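Local coordinates for protein putative glutathione S-transferase (Corynebacterium glutamicum, PDB 3M1G) that is probably a glutathione transferase of the Omega-like, ECM4-type group, although its substrates are not established, at residues 160-165 with 174-179; 243-248 with 277-282. All blocks are in the same frame, centred on the assembly; numbering follows the deposited sequence.

Interaction 1: 160-165 with 174-179; sequences DFNLEW and PNLYPA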
ATOM      1  N   ASP A 160      10.728 -14.259 -30.999  1.00 21.59           N
ATOM      2  CA  ASP A 160      11.617 -15.209 -31.686  1.00 21.48           C
ATOM      3  C   ASP A 160      11.719 -16.560 -30.966  1.00 21.59           C
ATOM      4  O   ASP A 160      11.775 -17.604 -31.629  1.00 20.73           O
ATOM      5  CB  ASP A 160      12.979 -14.582 -31.949  1.00 20.00           C
ATOM      6  CG  ASP A 160      12.913 -13.464 -33.023  1.00 23.57           C
ATOM      7  OD1 ASP A 160      11.853 -13.311 -33.715  1.00 23.09           O
ATOM      8  OD2 ASP A 160      13.944 -12.771 -33.223  1.00 24.31           O
ATOM      9  N   PHE A 161      11.705 -16.567 -29.631  1.00 21.40           N
ATOM     10  CA  PHE A 161      11.627 -17.870 -28.908  1.00 20.85           C
ATOM     11  C   PHE A 161      10.418 -18.693 -29.414  1.00 21.09           C
ATOM     12  O   PHE A 161      10.524 -19.906 -29.599  1.00 21.32           O
ATOM     13  CB  PHE A 161      11.503 -17.725 -27.381  1.00 20.25           C
ATOM     14  CG  PHE A 161      12.766 -17.400 -26.640  1.00 19.82           C
ATOM     15  CD1 PHE A 161      14.037 -17.397 -27.243  1.00 19.64           C
ATOM     16  CD2 PHE A 161      12.677 -17.065 -25.292  1.00 19.28           C
ATOM     17  CE1 PHE A 161      15.156 -17.109 -26.517  1.00 18.73           C
ATOM     18  CE2 PHE A 161      13.785 -16.805 -24.554  1.00 17.89           C
ATOM     19  CZ  PHE A 161      15.050 -16.824 -25.150  1.00 18.61           C
ATOM     20  N   ASN A 162       9.268 -18.044 -29.576  1.00 21.65           N
ATOM     21  CA  ASN A 162       8.060 -18.678 -30.078  1.00 21.66           C
ATOM     22  C   ASN A 162       8.117 -19.111 -31.536  1.00 22.68           C
ATOM     23  O   ASN A 162       7.687 -20.208 -31.851  1.00 22.39           O
ATOM     24  CB  ASN A 162       6.846 -17.756 -29.893  1.00 22.03           C
ATOM     25  CG  ASN A 162       6.354 -17.747 -28.441  1.00 23.57           C
ATOM     26  OD1 ASN A 162       5.858 -18.778 -27.958  1.00 24.07           O
ATOM     27  ND2 ASN A 162       6.548 -16.626 -27.729  1.00 19.64           N
ATOM     28  N   LEU A 163       8.619 -18.259 -32.431  1.00 22.88           N
ATOM     29  CA  LEU A 163       8.488 -18.525 -33.867  1.00 22.87           C
ATOM     30  C   LEU A 163       9.769 -19.079 -34.476  1.00 22.74           C
ATOM     31  O   LEU A 163       9.700 -19.907 -35.345  1.00 24.67           O
ATOM     32  CB  LEU A 163       8.076 -17.257 -34.622  1.00 22.73           C
ATOM     33  CG  LEU A 163       6.784 -16.560 -34.170  1.00 23.13           C
ATOM     34  CD1 LEU A 163       6.417 -15.440 -35.191  1.00 21.20           C
ATOM     35  CD2 LEU A 163       5.656 -17.576 -33.965  1.00 23.12           C
ATOM     36  N   GLU A 164      10.937 -18.634 -34.034  1.00 21.93           N
ATOM     37  CA  GLU A 164      12.195 -19.047 -34.706  1.00 21.67           C
ATOM     38  C   GLU A 164      12.747 -20.342 -34.124  1.00 21.53           C
ATOM     39  O   GLU A 164      13.417 -21.110 -34.828  1.00 20.76           O
ATOM     40  CB  GLU A 164      13.253 -17.965 -34.568  1.00 22.24           C
ATOM     41  CG  GLU A 164      12.880 -16.624 -35.229  1.00 21.35           C
ATOM     42  CD  GLU A 164      12.498 -16.757 -36.691  1.00 24.50           C
ATOM     43  OE1 GLU A 164      13.128 -17.554 -37.461  1.00 21.48           O
ATOM     44  OE2 GLU A 164      11.557 -16.035 -37.073  1.00 25.94           O
ATOM     45  N   TRP A 165      12.450 -20.591 -32.848  1.00 20.66           N
ATOM     46  CA  TRP A 165      13.025 -21.733 -32.110  1.00 19.72           C
ATOM     47  C   TRP A 165      12.099 -22.924 -32.056  1.00 19.76           C
ATOM     48  O   TRP A 165      12.348 -23.864 -31.321  1.00 19.51           O
ATOM     49  CB  TRP A 165      13.402 -21.298 -30.671  1.00 19.27           C
ATOM     50  CG  TRP A 165      14.613 -20.429 -30.565  1.00 18.30           C
ATOM     51  CD1 TRP A 165      14.678 -19.057 -30.684  1.00 19.40           C
ATOM     52  CD2 TRP A 165      15.954 -20.863 -30.299  1.00 19.60           C
ATOM     53  NE1 TRP A 165      15.972 -18.635 -30.518  1.00 19.74           N
ATOM     54  CE2 TRP A 165      16.771 -19.721 -30.273  1.00 19.34           C
ATOM     55  CE3 TRP A 165      16.540 -22.117 -30.079  1.00 22.48           C
ATOM     56  CZ2 TRP A 165      18.144 -19.794 -30.049  1.00 21.31           C
ATOM     57  CZ3 TRP A 165      17.892 -22.193 -29.854  1.00 19.83           C
ATOM     58  CH2 TRP A 165      18.689 -21.039 -29.846  1.00 21.82           C
ATOM     59  N   PRO A 174       3.047 -24.998 -25.907  1.00 22.34           N
ATOM     60  CA  PRO A 174       1.926 -24.194 -26.383  1.00 22.40           C
ATOM     61  C   PRO A 174       2.308 -23.271 -27.557  1.00 22.24           C
ATOM     62  O   PRO A 174       3.468 -22.888 -27.709  1.00 21.26           O
ATOM     63  CB  PRO A 174       1.563 -23.335 -25.150  1.00 22.53           C
ATOM     64  CG  PRO A 174       2.813 -23.296 -24.331  1.00 23.21           C
ATOM     65  CD  PRO A 174       3.418 -24.662 -24.536  1.00 22.73           C
ATOM     66  N   ASN A 175       1.303 -22.889 -28.331  1.00 22.78           N
ATOM     67  CA  ASN A 175       1.393 -21.812 -29.322  1.00 23.52           C
ATOM     68  C   ASN A 175       0.971 -20.501 -28.632  1.00 22.70           C
ATOM     69  O   ASN A 175      -0.237 -20.184 -28.499  1.00 22.94           O
ATOM     70  CB  ASN A 175       0.470 -22.142 -30.531  1.00 24.75           C
ATOM     71  CG  ASN A 175       0.547 -21.095 -31.633  1.00 28.08           C
ATOM     72  OD1 ASN A 175       1.169 -20.035 -31.453  1.00 32.50           O
ATOM     73  ND2 ASN A 175      -0.101 -21.369 -32.771  1.00 28.46           N
ATOM     74  N   LEU A 176       1.966 -19.752 -28.169  1.00 21.37           N
ATOM     75  CA  LEU A 176       1.735 -18.538 -27.368  1.00 22.18           C
ATOM     76  C   LEU A 176       1.497 -17.290 -28.245  1.00 23.61           C
ATOM     77  O   LEU A 176       1.099 -16.238 -27.742  1.00 24.42           O
ATOM     78  CB  LEU A 176       2.935 -18.275 -26.425  1.00 20.18           C
ATOM     79  CG  LEU A 176       3.173 -19.390 -25.412  1.00 19.67           C
ATOM     80  CD1 LEU A 176       4.486 -19.193 -24.649  1.00 16.48           C
ATOM     81  CD2 LEU A 176       1.939 -19.497 -24.380  1.00 17.26           C
ATOM     82  N   TYR A 177       1.770 -17.400 -29.539  1.00 23.51           N
ATOM     83  CA  TYR A 177       1.679 -16.247 -30.445  1.00 24.04           C
ATOM     84  C   TYR A 177       1.030 -16.676 -31.768  1.00 24.77           C
ATOM     85  O   TYR A 177       1.676 -16.657 -32.831  1.00 24.85           O
ATOM     86  CB  TYR A 177       3.063 -15.687 -30.679  1.00 22.75           C
ATOM     87  CG  TYR A 177       3.109 -14.296 -31.323  1.00 23.36           C
ATOM     88  CD1 TYR A 177       2.420 -13.218 -30.754  1.00 25.85           C
ATOM     89  CD2 TYR A 177       3.863 -14.047 -32.464  1.00 21.75           C
ATOM     90  CE1 TYR A 177       2.474 -11.941 -31.311  1.00 24.13           C
ATOM     91  CE2 TYR A 177       3.933 -12.734 -33.040  1.00 23.34           C
ATOM     92  CZ  TYR A 177       3.220 -11.703 -32.440  1.00 23.84           C
ATOM     93  OH  TYR A 177       3.229 -10.410 -32.925  1.00 25.30           O
ATOM     94  N   PRO A 178      -0.223 -17.111 -31.700  1.00 25.78           N
ATOM     95  CA  PRO A 178      -0.846 -17.701 -32.888  1.00 26.79           C
ATOM     96  C   PRO A 178      -1.195 -16.678 -33.971  1.00 26.66           C
ATOM     97  O   PRO A 178      -1.674 -15.573 -33.656  1.00 26.04           O
ATOM     98  CB  PRO A 178      -2.136 -18.306 -32.344  1.00 26.94           C
ATOM     99  CG  PRO A 178      -2.266 -17.867 -30.976  1.00 26.31           C
ATOM    100  CD  PRO A 178      -1.146 -17.055 -30.564  1.00 25.90           C
ATOM    101  N   ALA A 179      -0.974 -17.080 -35.216  1.00 27.34           N
ATOM    102  CA  ALA A 179      -1.143 -16.235 -36.392  1.00 27.87           C
ATOM    103  C   ALA A 179      -2.435 -15.432 -36.384  1.00 28.29           C
ATOM    104  O   ALA A 179      -2.417 -14.238 -36.665  1.00 28.64           O
ATOM    105  CB  ALA A 179      -1.044 -17.097 -37.701  1.00 27.38           C
TER
HETATM  106  O   HOH W   1       4.774 -20.786 -29.093  1.00 25.35           O
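N162 meets L176 and Y177 where the C-terminal part of helix 154-163 packs on the loop that follows it. Helix 154-163 is the last helix of the thioredoxin-like half of the GST fold. Loop 174-179 leads from it to helix 182-197 of the all-helical half.

Along the helix, N162 comes first. The side chains of N162 and L176 cross at about a right angle, and N162 OD1 lies 3.3 Å from L176 CB. L176 CD1 is also close to this oxygen. CB of N162 approaches CB of Y177 at 4.4 Å. On its other side-chain branch, ND2 makes a weak hydrogen bond back to T158 O.

L163 is next. With CG opposite the carbonyl carbon (chi1 -57°), L163 is bent so that its CD1 methyl turns to Y177. The methyl sits at the ring edge, near the ring plane, with CD1 4.0 Å from Y177 CD2. R182 also touches L163, and M185 touches Y177.

One water ties helix to loop. It is modelled 2.5 Å from N162 OD1, shorter than usual, so that length is doubtful. The water also donates to P174 O at 2.8 Å. It accepts from L176 N at 3.1 Å.

Interaction 2: 243-248 with 277-282; sequences EADIRL and WGYLRD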
ATOM      1  N   GLU A 243       1.422 -14.592 -25.447  1.00 21.83           N
ATOM      2  CA  GLU A 243       2.455 -13.594 -25.257  1.00 21.92           C
ATOM      3  C   GLU A 243       1.996 -12.340 -24.498  1.00 21.60           C
ATOM      4  O   GLU A 243       2.771 -11.791 -23.712  1.00 22.43           O
ATOM      5  CB  GLU A 243       2.997 -13.181 -26.636  1.00 22.17           C
ATOM      6  CG  GLU A 243       3.977 -12.021 -26.691  1.00 24.01           C
ATOM      7  CD  GLU A 243       5.452 -12.402 -26.398  1.00 29.04           C
ATOM      8  OE1 GLU A 243       5.767 -13.608 -26.353  1.00 26.87           O
ATOM      9  OE2 GLU A 243       6.291 -11.467 -26.254  1.00 26.78           O
ATOM     10  N   ALA A 244       0.805 -11.833 -24.814  1.00 20.73           N
ATOM     11  CA  ALA A 244       0.239 -10.671 -24.107  1.00 21.14           C
ATOM     12  C   ALA A 244       0.197 -10.824 -22.585  1.00 21.32           C
ATOM     13  O   ALA A 244       0.541  -9.896 -21.843  1.00 22.27           O
ATOM     14  CB  ALA A 244      -1.185 -10.334 -24.677  1.00 20.02           C
ATOM     15  N   ASP A 245      -0.189 -12.011 -22.111  1.00 21.64           N
ATOM     16  CA  ASP A 245      -0.240 -12.300 -20.670  1.00 20.94           C
ATOM     17  C   ASP A 245       1.169 -12.371 -20.070  1.00 21.60           C
ATOM     18  O   ASP A 245       1.431 -11.898 -18.949  1.00 21.47           O
ATOM     19  CB  ASP A 245      -1.009 -13.602 -20.438  1.00 20.88           C
ATOM     20  CG  ASP A 245      -2.374 -13.598 -21.067  1.00 21.40           C
ATOM     21  OD1 ASP A 245      -3.229 -12.769 -20.653  1.00 20.96           O
ATOM     22  OD2 ASP A 245      -2.608 -14.447 -21.982  1.00 20.36           O
ATOM     23  N   ILE A 246       2.126 -12.889 -20.850  1.00 21.10           N
ATOM     24  CA  ILE A 246       3.489 -12.964 -20.415  1.00 20.04           C
ATOM     25  C   ILE A 246       4.132 -11.566 -20.275  1.00 21.11           C
ATOM     26  O   ILE A 246       5.046 -11.389 -19.466  1.00 19.62           O
ATOM     27  CB  ILE A 246       4.244 -13.876 -21.364  1.00 22.14           C
ATOM     28  CG1 ILE A 246       3.696 -15.324 -21.154  1.00 24.44           C
ATOM     29  CG2 ILE A 246       5.752 -13.797 -21.146  1.00 22.31           C
ATOM     30  CD1 ILE A 246       3.866 -16.209 -22.293  1.00 21.89           C
ATOM     31  N   ARG A 247       3.655 -10.590 -21.052  1.00 19.54           N
ATOM     32  CA  ARG A 247       4.095  -9.219 -20.934  1.00 20.26           C
ATOM     33  C   ARG A 247       3.364  -8.448 -19.816  1.00 20.54           C
ATOM     34  O   ARG A 247       3.925  -7.528 -19.243  1.00 22.25           O
ATOM     35  CB  ARG A 247       3.921  -8.485 -22.240  1.00 19.93           C
ATOM     36  CG  ARG A 247       4.842  -9.046 -23.299  1.00 21.41           C
ATOM     37  CD  ARG A 247       4.839  -8.206 -24.536  1.00 21.22           C
ATOM     38  NE  ARG A 247       5.516  -8.885 -25.633  1.00 21.54           N
ATOM     39  CZ  ARG A 247       5.826  -8.328 -26.803  1.00 25.04           C
ATOM     40  NH1 ARG A 247       6.435  -9.062 -27.724  1.00 26.94           N
ATOM     41  NH2 ARG A 247       5.529  -7.059 -27.071  1.00 23.17           N
ATOM     42  N   LEU A 248       2.163  -8.853 -19.449  1.00 20.93           N
ATOM     43  CA  LEU A 248       1.431  -8.163 -18.368  1.00 21.10           C
ATOM     44  C   LEU A 248       1.801  -8.717 -16.962  1.00 21.60           C
ATOM     45  O   LEU A 248       2.033  -7.949 -16.032  1.00 22.14           O
ATOM     46  CB  LEU A 248      -0.069  -8.220 -18.615  1.00 20.63           C
ATOM     47  CG  LEU A 248      -0.982  -7.648 -17.521  1.00 20.24           C
ATOM     48  CD1 LEU A 248      -0.647  -6.171 -17.242  1.00 15.82           C
ATOM     49  CD2 LEU A 248      -2.455  -7.847 -17.888  1.00 18.03           C
ATOM     50  N   TRP A 277      -7.185  -9.660 -10.038  1.00 21.38           N
ATOM     51  CA  TRP A 277      -6.657 -10.520  -8.969  1.00 22.14           C
ATOM     52  C   TRP A 277      -6.883 -12.013  -9.235  1.00 21.74           C
ATOM     53  O   TRP A 277      -6.002 -12.824  -8.964  1.00 22.34           O
ATOM     54  CB  TRP A 277      -7.258 -10.126  -7.627  1.00 21.91           C
ATOM     55  CG  TRP A 277      -6.852 -10.910  -6.414  1.00 21.40           C
ATOM     56  CD1 TRP A 277      -7.694 -11.340  -5.464  1.00 23.75           C
ATOM     57  CD2 TRP A 277      -5.518 -11.324  -5.983  1.00 22.49           C
ATOM     58  NE1 TRP A 277      -7.012 -12.001  -4.475  1.00 24.44           N
ATOM     59  CE2 TRP A 277      -5.681 -12.019  -4.765  1.00 24.12           C
ATOM     60  CE3 TRP A 277      -4.228 -11.193  -6.512  1.00 22.04           C
ATOM     61  CZ2 TRP A 277      -4.600 -12.552  -4.038  1.00 23.82           C
ATOM     62  CZ3 TRP A 277      -3.141 -11.765  -5.813  1.00 21.89           C
ATOM     63  CH2 TRP A 277      -3.344 -12.427  -4.588  1.00 23.47           C
ATOM     64  N   GLY A 278      -8.070 -12.362  -9.726  1.00 21.23           N
ATOM     65  CA  GLY A 278      -8.355 -13.717 -10.211  1.00 20.35           C
ATOM     66  C   GLY A 278      -7.395 -14.123 -11.316  1.00 20.03           C
ATOM     67  O   GLY A 278      -6.769 -15.183 -11.253  1.00 20.40           O
ATOM     68  N   TYR A 279      -7.238 -13.248 -12.306  1.00 20.56           N
ATOM     69  CA  TYR A 279      -6.278 -13.458 -13.418  1.00 20.24           C
ATOM     70  C   TYR A 279      -4.842 -13.640 -12.942  1.00 20.44           C
ATOM     71  O   TYR A 279      -4.141 -14.557 -13.365  1.00 20.23           O
ATOM     72  CB  TYR A 279      -6.438 -12.283 -14.385  1.00 21.02           C
ATOM     73  CG  TYR A 279      -5.385 -12.074 -15.466  1.00 20.28           C
ATOM     74  CD1 TYR A 279      -5.482 -12.703 -16.675  1.00 19.80           C
ATOM     75  CD2 TYR A 279      -4.321 -11.189 -15.262  1.00 21.25           C
ATOM     76  CE1 TYR A 279      -4.557 -12.470 -17.673  1.00 21.31           C
ATOM     77  CE2 TYR A 279      -3.390 -10.941 -16.256  1.00 20.23           C
ATOM     78  CZ  TYR A 279      -3.524 -11.592 -17.469  1.00 19.61           C
ATOM     79  OH  TYR A 279      -2.629 -11.369 -18.486  1.00 19.89           O
ATOM     80  N   LEU A 280      -4.390 -12.762 -12.056  1.00 19.94           N
ATOM     81  CA  LEU A 280      -3.047 -12.866 -11.509  1.00 19.14           C
ATOM     82  C   LEU A 280      -2.791 -14.170 -10.796  1.00 18.50           C
ATOM     83  O   LEU A 280      -1.741 -14.801 -10.972  1.00 19.83           O
ATOM     84  CB  LEU A 280      -2.735 -11.673 -10.603  1.00 18.39           C
ATOM     85  CG  LEU A 280      -1.342 -11.625  -9.932  1.00 18.78           C
ATOM     86  CD1 LEU A 280      -0.183 -11.782 -10.928  1.00 16.09           C
ATOM     87  CD2 LEU A 280      -1.198 -10.308  -9.043  1.00 18.17           C
ATOM     88  N   ARG A 281      -3.744 -14.614  -9.993  1.00 18.79           N
ATOM     89  CA  ARG A 281      -3.591 -15.885  -9.296  1.00 18.73           C
ATOM     90  C   ARG A 281      -3.553 -17.086 -10.264  1.00 19.63           C
ATOM     91  O   ARG A 281      -2.746 -18.018 -10.087  1.00 20.25           O
ATOM     92  CB  ARG A 281      -4.713 -16.057  -8.266  1.00 19.12           C
ATOM     93  CG  ARG A 281      -4.507 -15.181  -7.017  1.00 20.75           C
ATOM     94  CD  ARG A 281      -5.644 -15.312  -6.057  1.00 20.38           C
ATOM     95  NE  ARG A 281      -6.855 -14.693  -6.567  1.00 21.85           N
ATOM     96  CZ  ARG A 281      -8.055 -14.788  -5.992  1.00 23.13           C
ATOM     97  NH1 ARG A 281      -9.080 -14.123  -6.503  1.00 21.05           N
ATOM     98  NH2 ARG A 281      -8.226 -15.528  -4.901  1.00 24.23           N
ATOM     99  N   ASP A 282      -4.441 -17.063 -11.254  1.00 19.76           N
ATOM    100  CA  ASP A 282      -4.575 -18.108 -12.309  1.00 19.97           C
ATOM    101  C   ASP A 282      -3.215 -18.257 -13.023  1.00 19.94           C
ATOM    102  O   ASP A 282      -2.663 -19.336 -13.124  1.00 20.60           O
ATOM    103  CB  ASP A 282      -5.707 -17.626 -13.242  1.00 20.49           C
ATOM    104  CG  ASP A 282      -6.142 -18.645 -14.326  1.00 22.97           C
ATOM    105  OD1 ASP A 282      -5.674 -19.783 -14.366  1.00 27.23           O
ATOM    106  OD2 ASP A 282      -7.030 -18.274 -15.124  1.00 24.40           O
TER
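Y279 reaches from helix 274-284 to D245 and L248 of helix 243-253, bridging two helices of the all-helical GST domain. The CA atoms of D245 and Y279 are 9.5 Å apart. The long tyrosine spans that gap almost alone.

The polar part is one hydrogen bond. Y279 OH donates to D245 OD1 at 2.6 Å, on the anti lone pair, away from OD2. The carboxylate and ring planes are 56° apart, and OD1 lies at the ring edge, near its plane. OD1 also accepts from L236 N, and OD2 accepts from T242 N. Three donors thus hold this buried carboxylate, which fits a charged aspartate. The T242-to-D245 bond and the sequence TEAD are consistent with the S/T-x-x-D N-capping box known at this helix start in GSTs.

The apolar part is smaller. A chi1 of 175° swings L248 CG away from its backbone N and puts CD2 3.6 Å from Y279 CE2. The methyl approaches obliquely.

Two further sets of polar bonds lie within the helices. R247 forms a salt bridge with E243, side-on: NE and NH1 both bond OE2, which lies in the guanidinium plane. As an outside link, E243 OE2 also accepts from T158 OG1 of helix 154-163. In the other helix, R281 NE bonds W277 O at 3.2 Å, and the guanidinium lies over W277 NE1.

Around the contact, I246 faces helix 71-83. E243 and R247 touch helices 154-163 and 182-197. L236, in the loop before helix 243-253, packs on Y279. D282 forms a salt bridge with R234 in that same loop, just beyond helix 209-229.

How the interactions relate
Interaction 1 closes before interaction 2 opens along the chain, and their centres are about 18 Å apart. They meet at the N-terminus of helix 243-253. L176 O probably accepts a hydrogen bond from E243 N at 2.8 Å, and L176 CD1 packs on I246 CD1. Y177 also lies against E243. The chain of contacts therefore runs from helix 154-163 through the loop 174-179 to helix 243-253, then on to helix 274-284. Interaction 1 lies away from the predicted active-site residues. L248 of interaction 2 is about 9 Å from Y259, side chain to side chain, a residue predicted to lower the pKa of the active-site cysteine. Together they connect the thioredoxin-like half to the interior of the helical half.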